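Local coordinates for protein Kinase A (PDB 5J3U), which binds cyclic AMP in two cyclic nucleotide-binding domains and, as the regulatory chain of protein kinase A, probably inhibits the catalytic subunit, at residues Ser132-Phe137 / Ile182-Ser187. Sequence-based numbering, arbitrary orientation.
Sequences SMYDSF and IVEEGS
The second cyclic nucleotide-binding domain, a cupin-like beta-roll, receives here the last turns of helix 116-138, the long helix that follows the last strand of the first domain's roll: Phe137 and Tyr134 meet the end of strand 179-183 and the corner after it. Phe137 does most of the touching. With CG anti to the backbone N (chi1 166°), its ring reaches out from the helix to the strand end. Phe137 CZ lies 3.6 Å from Ile182 CG2, an oblique approach, and 3.4 Å from Val183 O, which sits at the ring's edge, near its plane. Over one face stands Glu184 CG, 4.2 Å from the Phe137 ring centroid and 23° off the normal, a CH-pi contact displaced toward the rim. On the same face, out toward the rim, Phe137 CE1 is 3.7 Å from Glu184 CA. A classic beta bulge sets Glu184 and Glu185 together opposite Lys234, where the chain turns from one sheet of the roll toward the other. Extended beyond CG, Glu184 carries its carboxylate back to the helix, where OE1 forms a salt bridge with Arg130, which also makes a cation-pi contact with Tyr134. The other oxygen shares Thr161 OG1 with Tyr134 OH as a hydrogen-bond partner, and this same Glu184 OE2 lies in the plane of the Tyr134 ring, 3.9 Å from CE1 at its edge.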
loop_
_atom_site.group_PDB
_atom_site.type_symbol
_atom_site.label_atom_id
_atom_site.label_comp_id
_atom_site.label_asym_id
_atom_site.label_seq_id
_atom_site.Cartn_x
_atom_site.Cartn_y
_atom_site.Cartn_z
ATOM N N SER A 132 -3.831 12.985 -2.540
ATOM C CA SER A 132 -3.413 14.301 -2.960
ATOM C C SER A 132 -2.177 14.769 -2.171
ATOM O O SER A 132 -1.235 15.314 -2.734
ATOM C CB SER A 132 -4.582 15.280 -2.843
ATOM O OG SER A 132 -4.156 16.529 -3.315
ATOM N N MET A 133 -2.163 14.492 -0.876
ATOM C CA MET A 133 -1.035 14.866 -0.022
ATOM C C MET A 133 0.213 14.070 -0.422
ATOM O O MET A 133 1.310 14.649 -0.444
ATOM C CB MET A 133 -1.372 14.666 1.453
ATOM C CG MET A 133 -2.462 15.615 1.930
ATOM S SD MET A 133 -1.924 17.339 2.042
ATOM C CE MET A 133 -0.932 17.294 3.526
ATOM N N TYR A 134 0.030 12.798 -0.801
ATOM C CA TYR A 134 1.185 12.007 -1.307
ATOM C C TYR A 134 1.698 12.620 -2.610
ATOM O O TYR A 134 2.912 12.787 -2.788
ATOM C CB TYR A 134 0.861 10.548 -1.561
ATOM C CG TYR A 134 0.813 9.648 -0.357
ATOM C CD1 TYR A 134 1.811 9.668 0.624
ATOM C CD2 TYR A 134 -0.220 8.684 -0.257
ATOM C CE1 TYR A 134 1.770 8.788 1.709
ATOM C CE2 TYR A 134 -0.268 7.779 0.803
ATOM C CZ TYR A 134 0.714 7.827 1.774
ATOM O OH TYR A 134 0.626 6.926 2.804
ATOM N N ASP A 135 0.787 13.003 -3.499
ATOM C CA ASP A 135 1.222 13.636 -4.719
ATOM C C ASP A 135 2.030 14.923 -4.520
ATOM O O ASP A 135 3.044 15.127 -5.160
ATOM C CB ASP A 135 0.058 13.896 -5.610
ATOM C CG ASP A 135 0.491 14.127 -7.040
ATOM O OD1 ASP A 135 1.326 13.320 -7.587
ATOM O OD2 ASP A 135 -0.037 15.100 -7.588
ATOM N N SER A 136 1.550 15.766 -3.603
ATOM C CA SER A 136 2.220 16.969 -3.193
ATOM C C SER A 136 3.566 16.723 -2.619
ATOM O O SER A 136 4.561 17.358 -3.042
ATOM C CB SER A 136 1.339 17.720 -2.231
ATOM O OG SER A 136 1.995 18.879 -1.848
ATOM N N PHE A 137 3.653 15.716 -1.750
ATOM C CA PHE A 137 4.890 15.350 -1.071
ATOM C C PHE A 137 5.899 14.916 -2.103
ATOM O O PHE A 137 7.010 15.405 -2.090
ATOM C CB PHE A 137 4.603 14.268 -0.068
ATOM C CG PHE A 137 5.817 13.569 0.474
ATOM C CD1 PHE A 137 6.741 14.275 1.215
ATOM C CD2 PHE A 137 5.979 12.207 0.270
ATOM C CE1 PHE A 137 7.868 13.627 1.748
ATOM C CE2 PHE A 137 7.077 11.547 0.803
ATOM C CZ PHE A 137 8.018 12.268 1.530
ATOM N N ILE A 182 10.597 6.719 2.223
ATOM C CA ILE A 182 10.883 8.129 2.124
ATOM C C ILE A 182 10.339 8.801 3.412
ATOM O O ILE A 182 9.194 8.548 3.847
ATOM C CB ILE A 182 10.227 8.777 0.912
ATOM C CG1 ILE A 182 10.362 7.886 -0.357
ATOM C CG2 ILE A 182 10.836 10.145 0.745
ATOM C CD1 ILE A 182 9.525 8.381 -1.538
ATOM N N VAL A 183 11.154 9.617 4.057
ATOM C CA VAL A 183 10.764 10.213 5.279
ATOM C C VAL A 183 9.807 11.359 4.907
ATOM O O VAL A 183 10.198 12.293 4.203
ATOM C CB VAL A 183 11.963 10.826 6.046
ATOM C CG1 VAL A 183 11.495 11.520 7.287
ATOM C CG2 VAL A 183 13.021 9.759 6.426
ATOM N N GLU A 184 8.610 11.300 5.429
ATOM C CA GLU A 184 7.628 12.406 5.230
ATOM C C GLU A 184 7.866 13.557 6.214
ATOM O O GLU A 184 7.799 14.731 5.836
ATOM C CB GLU A 184 6.203 11.894 5.446
ATOM C CG GLU A 184 5.774 10.794 4.501
ATOM C CD GLU A 184 4.327 10.304 4.735
ATOM O OE1 GLU A 184 3.424 11.209 4.784
ATOM O OE2 GLU A 184 4.109 9.048 4.827
ATOM N N GLU A 185 8.075 13.210 7.481
ATOM C CA GLU A 185 8.361 14.143 8.565
ATOM C C GLU A 185 9.161 13.406 9.635
ATOM O O GLU A 185 9.070 12.176 9.743
ATOM C CB GLU A 185 7.073 14.672 9.220
ATOM C CG GLU A 185 6.122 15.461 8.338
ATOM C CD GLU A 185 5.044 16.172 9.189
ATOM O OE1 GLU A 185 5.327 17.260 9.729
ATOM O OE2 GLU A 185 3.945 15.633 9.301
ATOM N N GLY A 186 9.864 14.161 10.484
ATOM C CA GLY A 186 10.718 13.590 11.509
ATOM C C GLY A 186 12.097 13.243 11.024
ATOM O O GLY A 186 12.590 13.798 10.075
ATOM N N SER A 187 12.733 12.289 11.692
ATOM C CA SER A 187 14.136 12.083 11.520
ATOM C C SER A 187 14.500 10.633 11.809
ATOM O O SER A 187 13.803 9.946 12.548
ATOM C CB SER A 187 14.899 13.018 12.485
ATOM O OG SER A 187 16.300 12.985 12.285
#